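Local atomic coordinates of beta-galactosidase (Geobacillus stearothermophilus, PDB entry 4OIF), a protein that probably hydrolyses terminal non-reducing beta-D-galactose residues of beta-D-galactosides, as a zinc-binding, trimeric member of glycosyl hydrolase family 42. Residues L151-S156 with V241-L246; F235-I240 with A275-V280. All coordinates share one frame; numbering follows the deposited sequence.

How the contacts relate
Both contacts lie in the TIM-barrel part of the chain, their centres about 9 Å apart, and share the end of helix 218-246. In contact 1 its last turns, 241-246, rest on residues 151-156 of strand 150-154 and the loop after it; in contact 2 the preceding turns, 235-240, meet loop residues 275-280. The order along the chain is 151-156, 235-240, 241-246, 275-280, so the two contacts interleave. Strand 252-259 lies between 150-154 and 282-284 in the sheet. A salt bridge, Arg244 NH1 to Asp279 OD2 at 3.0 Å, ties the contacts together directly. One helix end thus joins strand 150-154 to the loop before 282-284, within the barrel domain that holds the predicted catalytic residues.

Contact 1 of 2, residues L151-S156 with V241-L246; sequences LMWHVS and VPLREL
Leu243 sets its branch point on the indole of Trp153: CG stands 3.5 Å from the centroid of the five-membered ring, only 10° off the ring normal, a CH-pi contact over the face. Of its two methyls, CD2 does most of the touching and lies 3.5 Å from Trp153 CG, while CD1 only grazes the fused bond at CE2. The Trp153 side chain leaves the strand with CG anti to the carbonyl carbon (chi1 -70°), which carries the indole out toward the helix and offers it broadside to the leucine. CD2 also reaches past the indole to Val155, where CG2 is 3.9 Å away, and here the two aliphatic side chains lie alongside, pointing opposite ways. No hydrogen bond joins the two segments, but the indole is tethered at its polar corner, NE1 bonding to Thr247 OG1 just beyond the helix, which would limit its rotation. Replacing Trp153 by an alanine is likely to open a gap beneath Leu243 and leave Thr247 OG1 without the indole N-H. Ile250 and Leu86 also pack on the tryptophan, and all three touching residues are buried. Such apolar packing between a parallel strand and the helix leading to the next one, here strand 252-259, is typical of the layer between the barrel and its surrounding helices in a TIM barrel.

Contact 2 of 2, residues F235-I240 with A275-V280; sequences FFENEI and AKHLDV
The side chains of His277 and Glu237 cross at about a right angle, the imidazole presenting its ND1 edge to the carboxylate. The bond from His277 ND1 to Glu237 OE2 is 2.8 Å long with an N-H...O angle of 161°. The oxygen lies practically in the imidazole plane, whereas the donor approaches OE2 on its anti side and somewhat out of the carboxylate plane; the two planes are 61° apart. Glu237 does not point straight at the loop from its helix: a bend at chi2 (-71°) swings the carboxylate round to the histidine. Beside this polar pair, Phe236 extends with CG anti to the backbone N and drives the far end of its ring against the loop. There CZ meets Leu278 CD2 at 3.4 Å, an oblique approach, and CE2 comes within 3.5 Å of His277 O. One turn along the helix, Ile240 lays CG2 3.6 Å above a face of the same ring, displaced toward its rim. Leu278 reaches on to Thr254 and Phe256, and Phe236 to Ile252, so this apolar half joins helix and loop to strand 252-259. The contact therefore has two chemistries: a buried, largely apolar patch, and next to it, at the partly exposed margin, a directional His-carboxylate bond that would restrain the imidazole's rotation and would probably favour a protonated ring.

Contact 1 of 2, residues L151-S156 with V241-L246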
loop_
_atom_site.group_PDB
_atom_site.type_symbol
_atom_site.label_atom_id
_atom_site.label_comp_id
_atom_site.label_asym_id
_atom_site.label_seq_id
_atom_site.Cartn_x
_atom_site.Cartn_y
_atom_site.Cartn_z
ATOM N N LEU A 151 -10.218 -38.573 -23.494
ATOM C CA LEU A 151 -11.556 -37.991 -23.505
ATOM C C LEU A 151 -11.622 -36.608 -24.134
ATOM O O LEU A 151 -12.515 -36.305 -24.924
ATOM C CB LEU A 151 -12.112 -37.897 -22.087
ATOM C CG LEU A 151 -13.589 -37.512 -22.072
ATOM C CD1 LEU A 151 -14.426 -38.686 -22.567
ATOM C CD2 LEU A 151 -14.048 -37.056 -20.693
ATOM N N MET A 152 -10.669 -35.772 -23.766
ATOM C CA MET A 152 -10.713 -34.363 -24.118
ATOM C C MET A 152 -9.317 -33.751 -23.998
ATOM O O MET A 152 -8.473 -34.248 -23.250
ATOM C CB MET A 152 -11.723 -33.643 -23.212
ATOM C CG MET A 152 -11.989 -32.169 -23.499
ATOM S SD MET A 152 -13.334 -31.540 -22.438
ATOM C CE MET A 152 -12.794 -32.105 -20.830
ATOM N N TRP A 153 -9.069 -32.694 -24.759
ATOM C CA TRP A 153 -7.838 -31.948 -24.633
ATOM C C TRP A 153 -8.045 -30.771 -23.677
ATOM O O TRP A 153 -9.056 -30.065 -23.750
ATOM C CB TRP A 153 -7.363 -31.451 -25.995
ATOM C CG TRP A 153 -6.868 -32.527 -26.909
ATOM C CD1 TRP A 153 -7.518 -33.054 -27.982
ATOM C CD2 TRP A 153 -5.604 -33.189 -26.841
ATOM N NE1 TRP A 153 -6.744 -34.009 -28.583
ATOM C CE2 TRP A 153 -5.561 -34.113 -27.900
ATOM C CE3 TRP A 153 -4.501 -33.093 -25.984
ATOM C CZ2 TRP A 153 -4.464 -34.941 -28.122
ATOM C CZ3 TRP A 153 -3.415 -33.904 -26.206
ATOM C CH2 TRP A 153 -3.401 -34.818 -27.266
ATOM N N HIS A 154 -7.070 -30.579 -22.792
ATOM C CA HIS A 154 -7.024 -29.483 -21.831
ATOM C C HIS A 154 -5.868 -28.581 -22.275
ATOM O O HIS A 154 -4.726 -28.775 -21.878
ATOM C CB HIS A 154 -6.846 -30.068 -20.412
ATOM C CG HIS A 154 -6.682 -29.063 -19.307
ATOM N ND1 HIS A 154 -5.719 -28.073 -19.317
ATOM C CD2 HIS A 154 -7.295 -28.974 -18.099
ATOM C CE1 HIS A 154 -5.783 -27.388 -18.187
ATOM N NE2 HIS A 154 -6.723 -27.920 -17.427
ATOM N N VAL A 155 -6.147 -27.617 -23.141
ATOM C CA VAL A 155 -5.052 -26.906 -23.785
ATOM C C VAL A 155 -4.458 -25.834 -22.885
ATOM O O VAL A 155 -5.132 -24.865 -22.506
ATOM C CB VAL A 155 -5.496 -26.287 -25.109
ATOM C CG1 VAL A 155 -4.326 -25.599 -25.799
ATOM C CG2 VAL A 155 -6.029 -27.370 -25.994
ATOM N N SER A 156 -3.176 -26.028 -22.568
ATOM C CA SER A 156 -2.430 -25.185 -21.633
ATOM C C SER A 156 -3.090 -25.187 -20.264
ATOM O O SER A 156 -3.730 -26.165 -19.872
ATOM C CB SER A 156 -2.315 -23.746 -22.147
ATOM O OG SER A 156 -1.316 -23.052 -21.429
ATOM N N VAL A 241 -3.350 -26.816 -33.600
ATOM C CA VAL A 241 -3.234 -27.359 -34.966
ATOM C C VAL A 241 -3.105 -28.913 -35.054
ATOM O O VAL A 241 -3.918 -29.573 -35.728
ATOM C CB VAL A 241 -2.056 -26.714 -35.725
ATOM C CG1 VAL A 241 -1.709 -27.539 -36.964
ATOM C CG2 VAL A 241 -2.413 -25.293 -36.107
ATOM N N PRO A 242 -2.125 -29.511 -34.349
ATOM C CA PRO A 242 -1.999 -30.972 -34.489
ATOM C C PRO A 242 -3.120 -31.733 -33.790
ATOM O O PRO A 242 -3.413 -32.883 -34.116
ATOM C CB PRO A 242 -0.658 -31.273 -33.823
ATOM C CG PRO A 242 -0.523 -30.204 -32.785
ATOM C CD PRO A 242 -1.130 -28.965 -33.405
ATOM N N LEU A 243 -3.739 -31.092 -32.813
ATOM C CA LEU A 243 -4.862 -31.705 -32.140
ATOM C C LEU A 243 -6.027 -31.836 -33.122
ATOM O O LEU A 243 -6.738 -32.834 -33.127
ATOM C CB LEU A 243 -5.256 -30.892 -30.906
ATOM C CG LEU A 243 -4.535 -31.192 -29.590
ATOM C CD1 LEU A 243 -3.025 -31.337 -29.738
ATOM C CD2 LEU A 243 -4.869 -30.115 -28.577
ATOM N N ARG A 244 -6.212 -30.839 -33.973
ATOM C CA ARG A 244 -7.271 -30.925 -34.972
ATOM C C ARG A 244 -6.898 -31.912 -36.063
ATOM O O ARG A 244 -7.747 -32.688 -36.520
ATOM C CB ARG A 244 -7.563 -29.566 -35.597
ATOM C CG ARG A 244 -8.161 -28.547 -34.640
ATOM C CD ARG A 244 -9.401 -29.083 -33.951
ATOM N NE ARG A 244 -10.268 -27.996 -33.497
ATOM C CZ ARG A 244 -11.278 -28.151 -32.649
ATOM N NH1 ARG A 244 -11.557 -29.350 -32.138
ATOM N NH2 ARG A 244 -11.998 -27.100 -32.297
ATOM N N GLU A 245 -5.637 -31.877 -36.496
ATOM C CA GLU A 245 -5.228 -32.803 -37.549
ATOM C C GLU A 245 -5.389 -34.256 -37.119
ATOM O O GLU A 245 -6.003 -35.060 -37.814
ATOM C CB GLU A 245 -3.776 -32.569 -37.962
ATOM C CG GLU A 245 -3.547 -31.343 -38.814
ATOM C CD GLU A 245 -2.088 -31.179 -39.210
ATOM O OE1 GLU A 245 -1.316 -32.172 -39.115
ATOM O OE2 GLU A 245 -1.723 -30.050 -39.614
ATOM N N LEU A 246 -4.831 -34.586 -35.963
ATOM C CA LEU A 246 -4.692 -35.973 -35.572
ATOM C C LEU A 246 -5.868 -36.483 -34.753
ATOM O O LEU A 246 -6.142 -37.678 -34.741
ATOM C CB LEU A 246 -3.387 -36.158 -34.798
ATOM C CG LEU A 246 -2.148 -35.769 -35.612
ATOM C CD1 LEU A 246 -0.898 -35.992 -34.810
ATOM C CD2 LEU A 246 -2.079 -36.571 -36.889
#

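Contact 2 of 2, residues F235-I240 with A275-V280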
loop_
_atom_site.group_PDB
_atom_site.type_symbol
_atom_site.label_atom_id
_atom_site.label_comp_id
_atom_site.label_asym_id
_atom_site.label_seq_id
_atom_site.Cartn_x
_atom_site.Cartn_y
_atom_site.Cartn_z
ATOM N N PHE A 235 -2.146 -17.849 -30.109
ATOM C CA PHE A 235 -1.244 -18.832 -29.508
ATOM C C PHE A 235 -1.954 -20.157 -29.307
ATOM O O PHE A 235 -1.391 -21.228 -29.569
ATOM C CB PHE A 235 -0.697 -18.341 -28.170
ATOM C CG PHE A 235 0.368 -19.234 -27.576
ATOM C CD1 PHE A 235 0.025 -20.360 -26.834
ATOM C CD2 PHE A 235 1.719 -18.935 -27.742
ATOM C CE1 PHE A 235 1.013 -21.187 -26.286
ATOM C CE2 PHE A 235 2.710 -19.751 -27.189
ATOM C CZ PHE A 235 2.351 -20.883 -26.461
ATOM N N PHE A 236 -3.186 -20.077 -28.818
ATOM C CA PHE A 236 -4.003 -21.268 -28.610
ATOM C C PHE A 236 -4.227 -22.070 -29.910
ATOM O O PHE A 236 -4.121 -23.298 -29.931
ATOM C CB PHE A 236 -5.347 -20.860 -28.002
ATOM C CG PHE A 236 -6.420 -21.895 -28.137
ATOM C CD1 PHE A 236 -6.571 -22.886 -27.175
ATOM C CD2 PHE A 236 -7.296 -21.872 -29.216
ATOM C CE1 PHE A 236 -7.569 -23.850 -27.290
ATOM C CE2 PHE A 236 -8.297 -22.833 -29.340
ATOM C CZ PHE A 236 -8.433 -23.825 -28.377
ATOM N N GLU A 237 -4.569 -21.361 -30.977
ATOM C CA GLU A 237 -4.854 -21.966 -32.262
ATOM C C GLU A 237 -3.609 -22.665 -32.752
ATOM O O GLU A 237 -3.642 -23.820 -33.245
ATOM C CB GLU A 237 -5.317 -20.900 -33.259
ATOM C CG GLU A 237 -6.725 -20.391 -32.994
ATOM C CD GLU A 237 -7.786 -21.445 -33.320
ATOM O OE1 GLU A 237 -7.446 -22.373 -34.096
ATOM O OE2 GLU A 237 -8.943 -21.349 -32.819
ATOM N N ASN A 238 -2.494 -21.965 -32.571
ATOM C CA ASN A 238 -1.226 -22.560 -32.899
ATOM C C ASN A 238 -0.998 -23.856 -32.145
ATOM O O ASN A 238 -0.539 -24.840 -32.731
ATOM C CB ASN A 238 -0.074 -21.618 -32.616
ATOM C CG ASN A 238 1.232 -22.195 -33.071
ATOM O OD1 ASN A 238 1.529 -22.170 -34.260
ATOM N ND2 ASN A 238 2.013 -22.742 -32.141
ATOM N N GLU A 239 -1.303 -23.841 -30.848
ATOM C CA GLU A 239 -1.209 -25.049 -30.022
ATOM C C GLU A 239 -2.039 -26.183 -30.613
ATOM O O GLU A 239 -1.570 -27.310 -30.710
ATOM C CB GLU A 239 -1.681 -24.795 -28.584
ATOM C CG GLU A 239 -0.651 -24.187 -27.653
ATOM C CD GLU A 239 -0.735 -24.766 -26.252
ATOM O OE1 GLU A 239 -0.991 -24.010 -25.293
ATOM O OE2 GLU A 239 -0.561 -25.992 -26.110
ATOM N N ILE A 240 -3.274 -25.887 -31.000
ATOM C CA ILE A 240 -4.203 -26.958 -31.309
ATOM C C ILE A 240 -4.149 -27.448 -32.742
ATOM O O ILE A 240 -4.853 -28.399 -33.074
ATOM C CB ILE A 240 -5.638 -26.552 -31.029
ATOM C CG1 ILE A 240 -6.074 -25.469 -32.021
ATOM C CG2 ILE A 240 -5.789 -26.114 -29.568
ATOM C CD1 ILE A 240 -7.549 -25.084 -31.935
ATOM N N ALA A 275 -14.437 -18.167 -26.345
ATOM C CA ALA A 275 -15.409 -19.261 -26.341
ATOM C C ALA A 275 -15.686 -19.793 -27.743
ATOM O O ALA A 275 -15.896 -21.000 -27.932
ATOM C CB ALA A 275 -16.699 -18.808 -25.684
ATOM N N LYS A 276 -15.694 -18.881 -28.715
ATOM C CA LYS A 276 -15.895 -19.244 -30.117
ATOM C C LYS A 276 -14.817 -20.204 -30.624
ATOM O O LYS A 276 -15.018 -20.879 -31.624
ATOM C CB LYS A 276 -15.914 -18.004 -31.006
ATOM C CG LYS A 276 -16.957 -16.943 -30.661
ATOM C CD LYS A 276 -16.931 -15.830 -31.701
ATOM C CE LYS A 276 -17.561 -14.554 -31.179
ATOM N NZ LYS A 276 -18.868 -14.864 -30.551
ATOM N N HIS A 277 -13.681 -20.267 -29.934
ATOM C CA HIS A 277 -12.575 -21.110 -30.384
ATOM C C HIS A 277 -12.518 -22.457 -29.667
ATOM O O HIS A 277 -11.694 -23.298 -30.002
ATOM C CB HIS A 277 -11.240 -20.373 -30.208
ATOM C CG HIS A 277 -11.144 -19.113 -31.013
ATOM N ND1 HIS A 277 -10.450 -19.039 -32.203
ATOM C CD2 HIS A 277 -11.685 -17.885 -30.816
ATOM C CE1 HIS A 277 -10.552 -17.816 -32.693
ATOM N NE2 HIS A 277 -11.293 -17.095 -31.869
ATOM N N LEU A 278 -13.399 -22.660 -28.694
ATOM C CA LEU A 278 -13.392 -23.888 -27.909
ATOM C C LEU A 278 -14.569 -24.797 -28.260
ATOM O O LEU A 278 -15.596 -24.326 -28.745
ATOM C CB LEU A 278 -13.422 -23.554 -26.420
ATOM C CG LEU A 278 -12.314 -22.637 -25.899
ATOM C CD1 LEU A 278 -12.564 -22.314 -24.425
ATOM C CD2 LEU A 278 -10.941 -23.265 -26.089
ATOM N N ASP A 279 -14.415 -26.098 -28.025
ATOM C CA ASP A 279 -15.521 -27.031 -28.238
ATOM C C ASP A 279 -16.446 -26.976 -27.033
ATOM O O ASP A 279 -17.663 -27.082 -27.164
ATOM C CB ASP A 279 -15.016 -28.467 -28.455
ATOM C CG ASP A 279 -14.176 -28.606 -29.709
ATOM O OD1 ASP A 279 -14.434 -27.859 -30.683
ATOM O OD2 ASP A 279 -13.256 -29.457 -29.721
ATOM N N VAL A 280 -15.850 -26.796 -25.860
ATOM C CA VAL A 280 -16.599 -26.808 -24.617
ATOM C C VAL A 280 -15.942 -25.846 -23.617
ATOM O O VAL A 280 -14.714 -25.696 -23.586
ATOM C CB VAL A 280 -16.711 -28.265 -24.040
ATOM C CG1 VAL A 280 -15.344 -28.887 -23.876
ATOM C CG2 VAL A 280 -17.501 -28.297 -22.730
#